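Side-chain contacts in aminoglycoside phosphotransferase (Mycobacterium smegmatis, PDB 6EF6), which phosphorylates (S)-1-amino-2-propanol as the kinase of the aminoacetone utilization microcompartment: residues Y38-N43 / Y57-G62; E178-D183 / V307-L312; T267-I272 / P276-W281; S284-Y289 / R293-A298. One frame throughout, in Å; residues are numbered along the deposited sequence.

Contact 1: Y38-N43 / Y57-G62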
loop_
_atom_site.group_PDB
_atom_site.type_symbol
_atom_site.label_atom_id
_atom_site.label_comp_id
_atom_site.label_asym_id
_atom_site.label_seq_id
_atom_site.Cartn_x
_atom_site.Cartn_y
_atom_site.Cartn_z
ATOM N N TYR A 38 -23.898 -6.292 -12.433
ATOM C CA TYR A 38 -22.999 -7.238 -13.057
ATOM C C TYR A 38 -23.779 -8.482 -13.454
ATOM O O TYR A 38 -24.884 -8.738 -12.967
ATOM C CB TYR A 38 -21.858 -7.591 -12.094
ATOM C CG TYR A 38 -21.010 -6.381 -11.733
ATOM C CD1 TYR A 38 -19.965 -5.950 -12.571
ATOM C CD2 TYR A 38 -21.221 -5.675 -10.559
ATOM C CE1 TYR A 38 -19.174 -4.863 -12.243
ATOM C CE2 TYR A 38 -20.417 -4.585 -10.217
ATOM C CZ TYR A 38 -19.381 -4.194 -11.060
ATOM O OH TYR A 38 -18.584 -3.132 -10.725
ATOM N N ASP A 39 -23.184 -9.250 -14.365
ATOM C CA ASP A 39 -23.839 -10.435 -14.883
ATOM C C ASP A 39 -23.870 -11.573 -13.885
ATOM O O ASP A 39 -24.688 -12.486 -14.035
ATOM C CB ASP A 39 -23.205 -10.853 -16.201
ATOM C CG ASP A 39 -23.645 -9.969 -17.344
ATOM O OD1 ASP A 39 -24.834 -9.570 -17.355
ATOM O OD2 ASP A 39 -22.815 -9.652 -18.213
ATOM N N VAL A 40 -23.024 -11.533 -12.863
ATOM C CA VAL A 40 -23.105 -12.535 -11.817
ATOM C C VAL A 40 -24.442 -12.408 -11.090
ATOM O O VAL A 40 -24.954 -11.303 -10.866
ATOM C CB VAL A 40 -21.909 -12.373 -10.866
ATOM C CG1 VAL A 40 -21.937 -11.000 -10.226
ATOM C CG2 VAL A 40 -21.920 -13.483 -9.833
ATOM N N SER A 41 -25.012 -13.552 -10.717
ATOM C CA SER A 41 -26.330 -13.579 -10.088
ATOM C C SER A 41 -26.405 -12.607 -8.912
ATOM O O SER A 41 -25.454 -12.455 -8.136
ATOM C CB SER A 41 -26.642 -14.997 -9.614
ATOM O OG SER A 41 -27.718 -14.998 -8.708
ATOM N N ASP A 42 -27.557 -11.943 -8.790
ATOM C CA ASP A 42 -27.796 -11.020 -7.687
ATOM C C ASP A 42 -27.847 -11.746 -6.345
ATOM O O ASP A 42 -27.643 -11.115 -5.299
ATOM C CB ASP A 42 -29.130 -10.288 -7.891
ATOM C CG ASP A 42 -29.178 -9.444 -9.160
ATOM O OD1 ASP A 42 -28.148 -9.246 -9.840
ATOM O OD2 ASP A 42 -30.285 -8.970 -9.478
ATOM N N ASN A 43 -28.096 -13.053 -6.351
ATOM C CA ASN A 43 -28.086 -13.862 -5.137
ATOM C C ASN A 43 -26.783 -14.636 -4.946
ATOM O O ASN A 43 -26.753 -15.609 -4.182
ATOM C CB ASN A 43 -29.294 -14.794 -5.126
ATOM C CG ASN A 43 -30.539 -14.105 -4.604
ATOM O OD1 ASN A 43 -31.470 -13.823 -5.359
ATOM N ND2 ASN A 43 -30.551 -13.811 -3.300
ATOM N N TYR A 57 -14.761 -8.610 -1.220
ATOM C CA TYR A 57 -15.559 -9.822 -1.087
ATOM C C TYR A 57 -15.242 -10.804 -2.201
ATOM O O TYR A 57 -15.118 -10.423 -3.373
ATOM C CB TYR A 57 -17.053 -9.510 -1.180
ATOM C CG TYR A 57 -17.564 -8.593 -0.091
ATOM C CD1 TYR A 57 -17.536 -7.220 -0.252
ATOM C CD2 TYR A 57 -18.068 -9.103 1.108
ATOM C CE1 TYR A 57 -18.002 -6.376 0.732
ATOM C CE2 TYR A 57 -18.524 -8.262 2.099
ATOM C CZ TYR A 57 -18.489 -6.896 1.902
ATOM O OH TYR A 57 -18.939 -6.081 2.910
ATOM N N LEU A 58 -15.156 -12.076 -1.836
ATOM C CA LEU A 58 -15.150 -13.157 -2.812
ATOM C C LEU A 58 -16.584 -13.420 -3.225
ATOM O O LEU A 58 -17.428 -13.724 -2.374
ATOM C CB LEU A 58 -14.541 -14.410 -2.195
ATOM C CG LEU A 58 -14.655 -15.671 -3.067
ATOM C CD1 LEU A 58 -13.918 -15.440 -4.396
ATOM C CD2 LEU A 58 -14.090 -16.885 -2.342
ATOM N N VAL A 59 -16.863 -13.304 -4.520
ATOM C CA VAL A 59 -18.200 -13.526 -5.073
ATOM C C VAL A 59 -18.233 -14.920 -5.680
ATOM O O VAL A 59 -17.419 -15.235 -6.557
ATOM C CB VAL A 59 -18.512 -12.488 -6.168
ATOM C CG1 VAL A 59 -19.912 -12.724 -6.758
ATOM C CG2 VAL A 59 -18.384 -11.075 -5.654
ATOM N N GLU A 60 -19.194 -15.744 -5.269
ATOM C CA GLU A 60 -19.278 -17.119 -5.754
ATOM C C GLU A 60 -20.677 -17.388 -6.282
ATOM O O GLU A 60 -21.658 -17.228 -5.554
ATOM C CB GLU A 60 -18.910 -18.122 -4.660
ATOM C CG GLU A 60 -17.490 -17.906 -4.159
ATOM C CD GLU A 60 -17.066 -18.889 -3.084
ATOM O OE1 GLU A 60 -16.345 -19.852 -3.425
ATOM O OE2 GLU A 60 -17.445 -18.701 -1.905
ATOM N N ASP A 61 -20.755 -17.788 -7.546
ATOM C CA ASP A 61 -22.022 -18.013 -8.241
ATOM C C ASP A 61 -21.850 -19.349 -8.953
ATOM O O ASP A 61 -21.351 -19.400 -10.079
ATOM C CB ASP A 61 -22.259 -16.853 -9.205
ATOM C CG ASP A 61 -23.497 -17.036 -10.070
ATOM O OD1 ASP A 61 -24.275 -17.973 -9.810
ATOM O OD2 ASP A 61 -23.669 -16.237 -11.020
ATOM N N GLY A 62 -22.241 -20.432 -8.286
ATOM C CA GLY A 62 -21.936 -21.757 -8.786
ATOM C C GLY A 62 -20.442 -21.923 -8.971
ATOM O O GLY A 62 -19.683 -21.849 -8.001
#
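D61 swings its carboxylate carbon anti to its own backbone N (chi1 175°), and V40 places CG2 anti to its N in the same way; these two torsions turn both groups toward each other across the interface of loop 38-43 and strand 57-61. The strand belongs to the five-stranded antiparallel sheet of the N-terminal lobe, as in other kinases of the aminoglycoside phosphotransferase type, and the loop leads from helix 28-35 into the edge strand 45-48. The polar half of the contact is a single bond from the loop backbone: S41 N donates to D61 OD2 at 3.0 Å, with an N-H...O angle of 174°. The bond is almost straight at the donor, yet the donor lies well above the carboxylate plane, 56° out of it. On the apolar side, the side chains of V40 and D61 run alongside one another with opposite headings, so that V40 CG2 lies 3.4 Å from D61 CB. V40 CG2 also reaches V59 CG1 at 3.8 Å, two residues back on the same side of the strand. Around this group, V40 also packs on L35 of helix 28-35 and on H64 of the next strand, while V59 touches L46 and L68. The serine whose N-H holds the aspartate also forms an ST turn, in which S41 OG accepts from N43 N at 3.1 Å.

Contact 2: E178-D183 / V307-L312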
loop_
_atom_site.group_PDB
_atom_site.type_symbol
_atom_site.label_atom_id
_atom_site.label_comp_id
_atom_site.label_asym_id
_atom_site.label_seq_id
_atom_site.Cartn_x
_atom_site.Cartn_y
_atom_site.Cartn_z
ATOM N N GLU A 178 4.196 17.141 2.659
ATOM C CA GLU A 178 2.956 17.800 3.070
ATOM C C GLU A 178 1.866 16.798 3.452
ATOM O O GLU A 178 1.174 16.970 4.466
ATOM C CB GLU A 178 2.470 18.713 1.945
ATOM C CG GLU A 178 1.075 19.301 2.283
ATOM C CD GLU A 178 0.577 20.319 1.305
ATOM O OE1 GLU A 178 1.314 20.643 0.353
ATOM O OE2 GLU A 178 -0.582 20.758 1.496
ATOM N N HIS A 179 1.693 15.750 2.663
ATOM C CA HIS A 179 0.556 14.860 2.841
ATOM C C HIS A 179 0.892 13.653 3.690
ATOM O O HIS A 179 0.001 12.849 3.973
ATOM C CB HIS A 179 -0.045 14.428 1.489
ATOM C CG HIS A 179 -0.635 15.563 0.729
ATOM N ND1 HIS A 179 0.091 16.330 -0.152
ATOM C CD2 HIS A 179 -1.855 16.155 0.818
ATOM C CE1 HIS A 179 -0.679 17.292 -0.642
ATOM N NE2 HIS A 179 -1.853 17.224 -0.046
ATOM N N CYS A 180 2.151 13.500 4.106
ATOM C CA CYS A 180 2.526 12.457 5.043
ATOM C C CYS A 180 2.652 12.995 6.464
ATOM O O CYS A 180 1.957 12.538 7.374
ATOM C CB CYS A 180 3.870 11.832 4.623
ATOM S SG CYS A 180 3.845 10.860 3.073
ATOM N N LEU A 181 3.547 13.953 6.660
ATOM C CA LEU A 181 3.945 14.464 7.971
ATOM C C LEU A 181 3.808 15.964 8.099
ATOM O O LEU A 181 3.929 16.479 9.219
ATOM C CB LEU A 181 5.399 14.068 8.251
ATOM C CG LEU A 181 5.672 12.576 8.154
ATOM C CD1 LEU A 181 7.162 12.330 8.312
ATOM C CD2 LEU A 181 4.919 11.823 9.216
ATOM N N GLY A 182 3.521 16.696 7.035
ATOM C CA GLY A 182 3.462 18.140 7.079
ATOM C C GLY A 182 2.089 18.712 7.384
ATOM O O GLY A 182 1.389 18.225 8.272
ATOM N N ASP A 183 1.686 19.685 6.599
ATOM C CA ASP A 183 0.503 20.472 6.921
ATOM C C ASP A 183 -0.827 19.825 6.564
ATOM O O ASP A 183 -1.862 20.270 7.066
ATOM C CB ASP A 183 0.563 21.812 6.180
ATOM C CG ASP A 183 1.492 22.794 6.840
ATOM O OD1 ASP A 183 1.715 22.667 8.066
ATOM O OD2 ASP A 183 1.997 23.696 6.132
ATOM N N VAL A 307 11.921 3.506 5.562
ATOM C CA VAL A 307 11.343 2.676 6.622
ATOM C C VAL A 307 10.793 3.569 7.730
ATOM O O VAL A 307 9.688 3.334 8.234
ATOM C CB VAL A 307 12.358 1.624 7.139
ATOM C CG1 VAL A 307 11.794 0.881 8.319
ATOM C CG2 VAL A 307 12.766 0.677 6.043
ATOM N N PHE A 308 11.574 4.546 8.159
ATOM C CA PHE A 308 11.152 5.438 9.239
ATOM C C PHE A 308 9.952 6.307 8.848
ATOM O O PHE A 308 9.035 6.494 9.640
ATOM C CB PHE A 308 12.327 6.246 9.759
ATOM C CG PHE A 308 11.986 6.961 11.036
ATOM C CD1 PHE A 308 11.728 6.242 12.199
ATOM C CD2 PHE A 308 11.853 8.339 11.110
ATOM C CE1 PHE A 308 11.356 6.895 13.353
ATOM C CE2 PHE A 308 11.504 8.969 12.305
ATOM C CZ PHE A 308 11.260 8.239 13.404
ATOM N N LEU A 309 9.907 6.755 7.596
ATOM C CA LEU A 309 8.727 7.471 7.093
ATOM C C LEU A 309 7.490 6.590 7.195
ATOM O O LEU A 309 6.429 7.014 7.680
ATOM C CB LEU A 309 8.973 7.893 5.628
ATOM C CG LEU A 309 7.806 8.583 4.934
ATOM C CD1 LEU A 309 7.275 9.781 5.658
ATOM C CD2 LEU A 309 8.143 8.958 3.490
ATOM N N ARG A 310 7.598 5.333 6.729
ATOM C CA ARG A 310 6.446 4.414 6.839
ATOM C C ARG A 310 6.043 4.200 8.301
ATOM O O ARG A 310 4.851 4.141 8.610
ATOM C CB ARG A 310 6.791 3.067 6.168
ATOM C CG ARG A 310 5.679 2.069 6.186
ATOM C CD ARG A 310 4.457 2.568 5.412
ATOM N NE ARG A 310 3.524 1.485 5.094
ATOM C CZ ARG A 310 2.435 1.557 4.363
ATOM N NH1 ARG A 310 2.047 2.761 3.909
ATOM N NH2 ARG A 310 1.676 0.484 4.116
ATOM N N ARG A 311 7.034 4.034 9.180
ATOM C CA ARG A 311 6.752 3.836 10.595
ATOM C C ARG A 311 5.919 4.965 11.171
ATOM O O ARG A 311 4.940 4.728 11.870
ATOM C CB ARG A 311 8.048 3.734 11.355
ATOM C CG ARG A 311 7.895 3.308 12.822
ATOM C CD ARG A 311 7.558 1.815 12.952
ATOM N NE ARG A 311 7.383 1.418 14.348
ATOM C CZ ARG A 311 7.394 0.175 14.810
ATOM N NH1 ARG A 311 7.629 -0.820 13.959
ATOM N NH2 ARG A 311 7.239 -0.068 16.078
ATOM N N LEU A 312 6.291 6.230 10.898
ATOM C CA LEU A 312 5.533 7.363 11.430
ATOM C C LEU A 312 4.145 7.393 10.840
ATOM O O LEU A 312 3.188 7.710 11.525
ATOM C CB LEU A 312 6.266 8.683 11.188
ATOM C CG LEU A 312 7.568 8.880 11.947
ATOM C CD1 LEU A 312 8.186 10.254 11.538
ATOM C CD2 LEU A 312 7.293 8.845 13.419
#
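L181 meets helix 303-320 with both of its branches: CD1 touches L309 and L312, CD2 only L312. Its side chain crosses that of L309 obliquely, and L181 CD1 approaches L309 CD1 to 3.7 Å. Against L312, one helical turn further on, the crossing is close to a right angle: L181 CD2 lies 3.9 Å from L312 CB, and L181 CD1 is 4.0 Å from L312 CD1. The fork of L181 thus spans the i and i+3 positions of one helix face. With CG anti to the backbone N (chi1 177°) and the second torsion at 54°, L309 brings a methyl across to the other segment, and L309 CD1 also comes within 4.1 Å of C180 CB. All these contacts are apolar, and they form where the short helix 177-180 ends, L181 being the first residue to leave helical backbone angles. On another side of the long helix, R310 touches the bound (2R)-1-methoxypropan-2-amine and also forms a salt bridge with D231, a residue of a sodium site. The contact therefore joins the end of helix 177-180 to a helix that lines the pocket. Helix 198-218 packs alongside, with Q208 touching both L181 and L312, and Y263 of helix 263-268 lies against L309.

Contact 3: T267-I272 / P276-W281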
loop_
_atom_site.group_PDB
_atom_site.type_symbol
_atom_site.label_atom_id
_atom_site.label_comp_id
_atom_site.label_asym_id
_atom_site.label_seq_id
_atom_site.Cartn_x
_atom_site.Cartn_y
_atom_site.Cartn_z
ATOM N N THR A 267 7.148 0.449 2.687
ATOM C CA THR A 267 5.879 -0.248 2.773
ATOM C C THR A 267 6.071 -1.774 2.851
ATOM O O THR A 267 5.231 -2.447 3.427
ATOM C CB THR A 267 4.906 0.135 1.649
ATOM O OG1 THR A 267 5.253 -0.478 0.400
ATOM C CG2 THR A 267 4.754 1.641 1.501
ATOM N N ALA A 268 7.141 -2.321 2.259
ATOM C CA ALA A 268 7.435 -3.749 2.314
ATOM C C ALA A 268 7.540 -4.254 3.745
ATOM O O ALA A 268 7.271 -5.434 3.993
ATOM C CB ALA A 268 8.741 -3.995 1.579
ATOM N N VAL A 269 7.993 -3.416 4.680
ATOM C CA VAL A 269 8.177 -3.821 6.059
ATOM C C VAL A 269 7.135 -3.184 6.981
ATOM O O VAL A 269 7.326 -3.097 8.205
ATOM C CB VAL A 269 9.609 -3.579 6.530
ATOM C CG1 VAL A 269 10.568 -4.539 5.800
ATOM C CG2 VAL A 269 10.056 -2.167 6.311
ATOM N N SER A 270 5.957 -2.909 6.433
ATOM C CA SER A 270 4.860 -2.317 7.204
ATOM C C SER A 270 4.586 -3.142 8.439
ATOM O O SER A 270 4.334 -4.364 8.354
ATOM C CB SER A 270 3.573 -2.283 6.391
ATOM O OG SER A 270 3.654 -1.394 5.291
ATOM N N PHE A 271 4.565 -2.460 9.590
ATOM C CA PHE A 271 4.222 -3.026 10.911
ATOM C C PHE A 271 5.307 -3.914 11.537
ATOM O O PHE A 271 5.181 -4.288 12.716
ATOM C CB PHE A 271 2.883 -3.772 10.926
ATOM C CG PHE A 271 1.725 -2.898 10.584
ATOM C CD1 PHE A 271 1.315 -1.878 11.423
ATOM C CD2 PHE A 271 1.067 -3.049 9.358
ATOM C CE1 PHE A 271 0.238 -1.048 11.113
ATOM C CE2 PHE A 271 -0.007 -2.210 9.048
ATOM C CZ PHE A 271 -0.393 -1.229 9.891
ATOM N N ILE A 272 6.353 -4.221 10.795
ATOM C CA ILE A 272 7.419 -5.130 11.185
ATOM C C ILE A 272 8.784 -4.440 11.112
ATOM O O ILE A 272 9.816 -5.112 11.087
ATOM C CB ILE A 272 7.371 -6.486 10.424
ATOM C CG1 ILE A 272 7.469 -6.302 8.908
ATOM C CG2 ILE A 272 6.133 -7.258 10.779
ATOM C CD1 ILE A 272 7.541 -7.647 8.124
ATOM N N PRO A 276 14.407 -7.499 14.350
ATOM C CA PRO A 276 15.880 -7.545 14.214
ATOM C C PRO A 276 16.373 -8.102 12.885
ATOM O O PRO A 276 17.555 -7.942 12.576
ATOM C CB PRO A 276 16.327 -8.423 15.384
ATOM C CG PRO A 276 15.163 -8.519 16.260
ATOM C CD PRO A 276 13.927 -8.278 15.489
ATOM N N ARG A 277 15.514 -8.744 12.131
ATOM C CA ARG A 277 15.886 -9.268 10.820
ATOM C C ARG A 277 15.838 -8.198 9.723
ATOM O O ARG A 277 16.089 -8.494 8.536
ATOM C CB ARG A 277 14.974 -10.445 10.443
ATOM C CG ARG A 277 15.218 -11.663 11.330
ATOM C CD ARG A 277 14.141 -12.715 11.166
ATOM N NE ARG A 277 12.860 -12.229 11.690
ATOM C CZ ARG A 277 11.724 -12.937 11.707
ATOM N NH1 ARG A 277 11.713 -14.166 11.232
ATOM N NH2 ARG A 277 10.594 -12.425 12.190
ATOM N N LEU A 278 15.460 -6.950 10.010
ATOM C CA LEU A 278 15.318 -5.918 8.984
ATOM C C LEU A 278 16.511 -5.881 8.012
ATOM O O LEU A 278 16.305 -5.723 6.805
ATOM C CB LEU A 278 15.066 -4.542 9.638
ATOM C CG LEU A 278 14.996 -3.398 8.662
ATOM C CD1 LEU A 278 13.786 -3.527 7.739
ATOM C CD2 LEU A 278 14.878 -2.089 9.449
ATOM N N GLY A 279 17.736 -5.945 8.519
ATOM C CA GLY A 279 18.898 -5.861 7.638
ATOM C C GLY A 279 18.959 -6.998 6.630
ATOM O O GLY A 279 19.314 -6.768 5.466
ATOM N N GLU A 280 18.614 -8.204 7.046
ATOM C CA GLU A 280 18.565 -9.341 6.129
ATOM C C GLU A 280 17.461 -9.166 5.105
ATOM O O GLU A 280 17.650 -9.413 3.907
ATOM C CB GLU A 280 18.307 -10.621 6.939
ATOM C CG GLU A 280 18.054 -11.922 6.079
ATOM C CD GLU A 280 17.215 -13.018 6.802
ATOM O OE1 GLU A 280 17.549 -13.349 7.964
ATOM O OE2 GLU A 280 16.209 -13.535 6.222
ATOM N N TRP A 281 16.281 -8.732 5.551
ATOM C CA TRP A 281 15.172 -8.500 4.651
ATOM C C TRP A 281 15.525 -7.447 3.622
ATOM O O TRP A 281 15.206 -7.576 2.419
ATOM C CB TRP A 281 13.964 -8.043 5.460
ATOM C CG TRP A 281 13.432 -9.096 6.415
ATOM C CD1 TRP A 281 13.639 -10.442 6.377
ATOM C CD2 TRP A 281 12.526 -8.869 7.496
ATOM N NE1 TRP A 281 12.931 -11.057 7.375
ATOM C CE2 TRP A 281 12.227 -10.109 8.064
ATOM C CE3 TRP A 281 11.924 -7.722 7.999
ATOM C CZ2 TRP A 281 11.385 -10.253 9.181
ATOM C CZ3 TRP A 281 11.086 -7.862 9.112
ATOM C CH2 TRP A 281 10.810 -9.125 9.650
#
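After helix 263-268 the chain makes a type II beta turn from V269 to I272, closed by the bond from I272 N to V269 O at 3.0 Å, and only three residues then separate it from the segment that leads into helix 278-290. The contact is thus a helix-loop-helix connection between consecutive helices in the helical C-terminal lobe of the kinase fold, and both ends of the turn lean on W281. I272 crosses the tryptophan at about a right angle. Its CG1 lies between the backbone N and the carbonyl carbon (chi1 59°), from where the extended chain carries I272 CD1 to 3.7 Å from W281 CZ3. The carbonyl of the same residue reaches the indole edge, near the ring plane, with I272 O 3.6 Å from W281 CZ3. V269 uses one branch for two neighbours: V269 CG1 is 3.9 Å from L278 CD1 and 4.1 Å from W281 CE3, so this methyl touches both the leucine and the six-membered ring of the indole. R277 CB lies over one face of that indole, and F147 of helix 147-163 stacks on W281 while also touching V269 and I272. Within the turn, S270 is tied back to the preceding helix, since both S270 N and S270 OG donate to T267 O, the hydroxyl bond being the shorter at 2.7 Å.

Contact 4: S284-Y289 / R293-A298; sequences SWVAGY and RELPAA
The ring of Y289 meets the segment 293-298 chiefly at its edge: R293 NH2 and the carbonyl of E294 lie near its plane, the latter with E294 O 3.5 Å from Y289 CE1. This is a helix-loop-helix turn of the kinase's helical part, in which L295 packs back onto the last turns of helix 278-290 just before P296, which occupies the N-cap position of helix 297-300. L295 CD1 comes at the Y289 ring off-centre, 4.3 Å from the centroid and 29° from the ring normal, a CH-pi contact. At the edge of W285, L295 CD1 lies 3.8 Å from W285 CZ3, and it also touches V286. R293 lies alongside Y289, pointing the same way. Its chain is extended from CG to NE, with CG anti to the backbone N (chi1 -177°), and the guanidinium plane stands 82° from the tyrosine ring. Two partners hold the phenol oxygen, R293 NH2 and H158 ND1, while R293 NH1 bonds to Q162; these outside partners both belong to helix 147-163, which thereby backs the turn. The backbone secures the start of the loop: R293 N donates to Y289 O at 3.0 Å. Meanwhile the donor R293 NH2 reaches Y289 OH at 2.7 Å, the oxygen tilted from the guanidinium plane.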
loop_
_atom_site.group_PDB
_atom_site.type_symbol
_atom_site.label_atom_id
_atom_site.label_comp_id
_atom_site.label_asym_id
_atom_site.label_seq_id
_atom_site.Cartn_x
_atom_site.Cartn_y
_atom_site.Cartn_z
ATOM N N SER A 284 17.829 -8.919 0.970
ATOM C CA SER A 284 17.116 -9.789 0.046
ATOM C C SER A 284 16.306 -8.964 -0.933
ATOM O O SER A 284 16.308 -9.221 -2.140
ATOM C CB SER A 284 16.216 -10.742 0.835
ATOM O OG SER A 284 16.964 -11.582 1.678
ATOM N N TRP A 285 15.566 -7.967 -0.420
ATOM C CA TRP A 285 14.761 -7.100 -1.281
ATOM C C TRP A 285 15.622 -6.382 -2.303
ATOM O O TRP A 285 15.270 -6.324 -3.468
ATOM C CB TRP A 285 14.030 -6.095 -0.379
ATOM C CG TRP A 285 12.948 -5.251 -0.987
ATOM C CD1 TRP A 285 11.583 -5.499 -0.932
ATOM C CD2 TRP A 285 13.119 -4.042 -1.732
ATOM N NE1 TRP A 285 10.891 -4.469 -1.561
ATOM C CE2 TRP A 285 11.804 -3.570 -2.059
ATOM C CE3 TRP A 285 14.228 -3.261 -2.094
ATOM C CZ2 TRP A 285 11.594 -2.370 -2.724
ATOM C CZ3 TRP A 285 14.003 -2.059 -2.778
ATOM C CH2 TRP A 285 12.703 -1.637 -3.075
ATOM N N VAL A 286 16.743 -5.837 -1.863
ATOM C CA VAL A 286 17.652 -5.142 -2.773
ATOM C C VAL A 286 18.208 -6.058 -3.860
ATOM O O VAL A 286 18.351 -5.661 -5.019
ATOM C CB VAL A 286 18.760 -4.464 -1.961
ATOM C CG1 VAL A 286 19.906 -4.028 -2.870
ATOM C CG2 VAL A 286 18.187 -3.270 -1.172
ATOM N N ALA A 287 18.579 -7.304 -3.504
ATOM C CA ALA A 287 19.059 -8.251 -4.507
ATOM C C ALA A 287 17.998 -8.521 -5.564
ATOM O O ALA A 287 18.285 -8.576 -6.767
ATOM C CB ALA A 287 19.470 -9.568 -3.837
ATOM N N GLY A 288 16.736 -8.640 -5.134
ATOM C CA GLY A 288 15.649 -8.848 -6.093
ATOM C C GLY A 288 15.408 -7.623 -6.960
ATOM O O GLY A 288 15.293 -7.717 -8.190
ATOM N N TYR A 289 15.403 -6.448 -6.337
ATOM C CA TYR A 289 15.208 -5.194 -7.064
ATOM C C TYR A 289 16.258 -5.018 -8.140
ATOM O O TYR A 289 15.939 -4.786 -9.332
ATOM C CB TYR A 289 15.242 -4.031 -6.072
ATOM C CG TYR A 289 14.759 -2.735 -6.673
ATOM C CD1 TYR A 289 15.546 -1.995 -7.498
ATOM C CD2 TYR A 289 13.502 -2.255 -6.389
ATOM C CE1 TYR A 289 15.116 -0.782 -8.053
ATOM C CE2 TYR A 289 13.047 -1.072 -6.959
ATOM C CZ TYR A 289 13.861 -0.370 -7.779
ATOM O OH TYR A 289 13.463 0.842 -8.370
ATOM N N ARG A 293 16.187 -3.593 -12.045
ATOM C CA ARG A 293 16.387 -2.149 -12.164
ATOM C C ARG A 293 17.516 -1.727 -11.238
ATOM O O ARG A 293 17.637 -2.215 -10.121
ATOM C CB ARG A 293 15.140 -1.354 -11.796
ATOM C CG ARG A 293 15.237 0.215 -11.966
ATOM C CD ARG A 293 13.965 0.966 -11.542
ATOM N NE ARG A 293 14.056 2.409 -11.752
ATOM C CZ ARG A 293 14.331 3.321 -10.815
ATOM N NH1 ARG A 293 14.373 4.611 -11.142
ATOM N NH2 ARG A 293 14.569 2.976 -9.557
ATOM N N GLU A 294 18.324 -0.796 -11.683
ATOM C CA GLU A 294 19.394 -0.287 -10.838
ATOM C C GLU A 294 18.884 0.283 -9.518
ATOM O O GLU A 294 17.821 0.926 -9.441
ATOM C CB GLU A 294 20.148 0.823 -11.570
ATOM C CG GLU A 294 19.281 2.036 -11.933
ATOM C CD GLU A 294 20.103 3.280 -12.132
ATOM O OE1 GLU A 294 21.212 3.131 -12.690
ATOM O OE2 GLU A 294 19.642 4.359 -11.682
ATOM N N LEU A 295 19.662 0.082 -8.445
ATOM C CA LEU A 295 19.430 0.675 -7.143
ATOM C C LEU A 295 20.763 1.281 -6.715
ATOM O O LEU A 295 21.592 0.618 -6.090
ATOM C CB LEU A 295 18.828 -0.348 -6.160
ATOM C CG LEU A 295 18.091 0.209 -4.942
ATOM C CD1 LEU A 295 17.296 -0.860 -4.215
ATOM C CD2 LEU A 295 19.041 0.786 -3.955
ATOM N N PRO A 296 21.011 2.546 -7.058
ATOM C CA PRO A 296 22.259 3.193 -6.710
ATOM C C PRO A 296 22.507 3.357 -5.220
ATOM O O PRO A 296 21.579 3.335 -4.393
ATOM C CB PRO A 296 22.121 4.572 -7.373
ATOM C CG PRO A 296 21.000 4.507 -8.336
ATOM C CD PRO A 296 20.102 3.405 -7.811
ATOM N N ALA A 297 23.780 3.568 -4.886
ATOM C CA ALA A 297 24.192 3.722 -3.496
ATOM C C ALA A 297 23.414 4.810 -2.793
ATOM O O ALA A 297 23.036 4.649 -1.628
ATOM C CB ALA A 297 25.699 3.966 -3.399
ATOM N N ALA A 298 23.155 5.934 -3.451
ATOM C CA ALA A 298 22.498 7.026 -2.748
ATOM C C ALA A 298 21.063 6.681 -2.417
ATOM O O ALA A 298 20.531 7.119 -1.390
ATOM C CB ALA A 298 22.547 8.278 -3.594
#

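Contact 1 stands apart in the N-terminal lobe, with its centre about 38 to 42 Å from the centres of the others and on the opposite side of the chain's centre. It is partly buried, and a lone carboxylate bond joins its loop to the sheet. Contacts 2, 3 and 4 are buried and belong to the helical part. Contact 2 is wholly apolar, and contact 3 mixes apolar and aromatic packing. Contact 4, which shares helix 278-290 with contact 3, adds polar bonds at its arginine. Contacts 2 and 3 touch directly, R310 NE lying 2.9 Å from S270 OG, whereas A268 CB of contact 3 packs against W285 of contact 4.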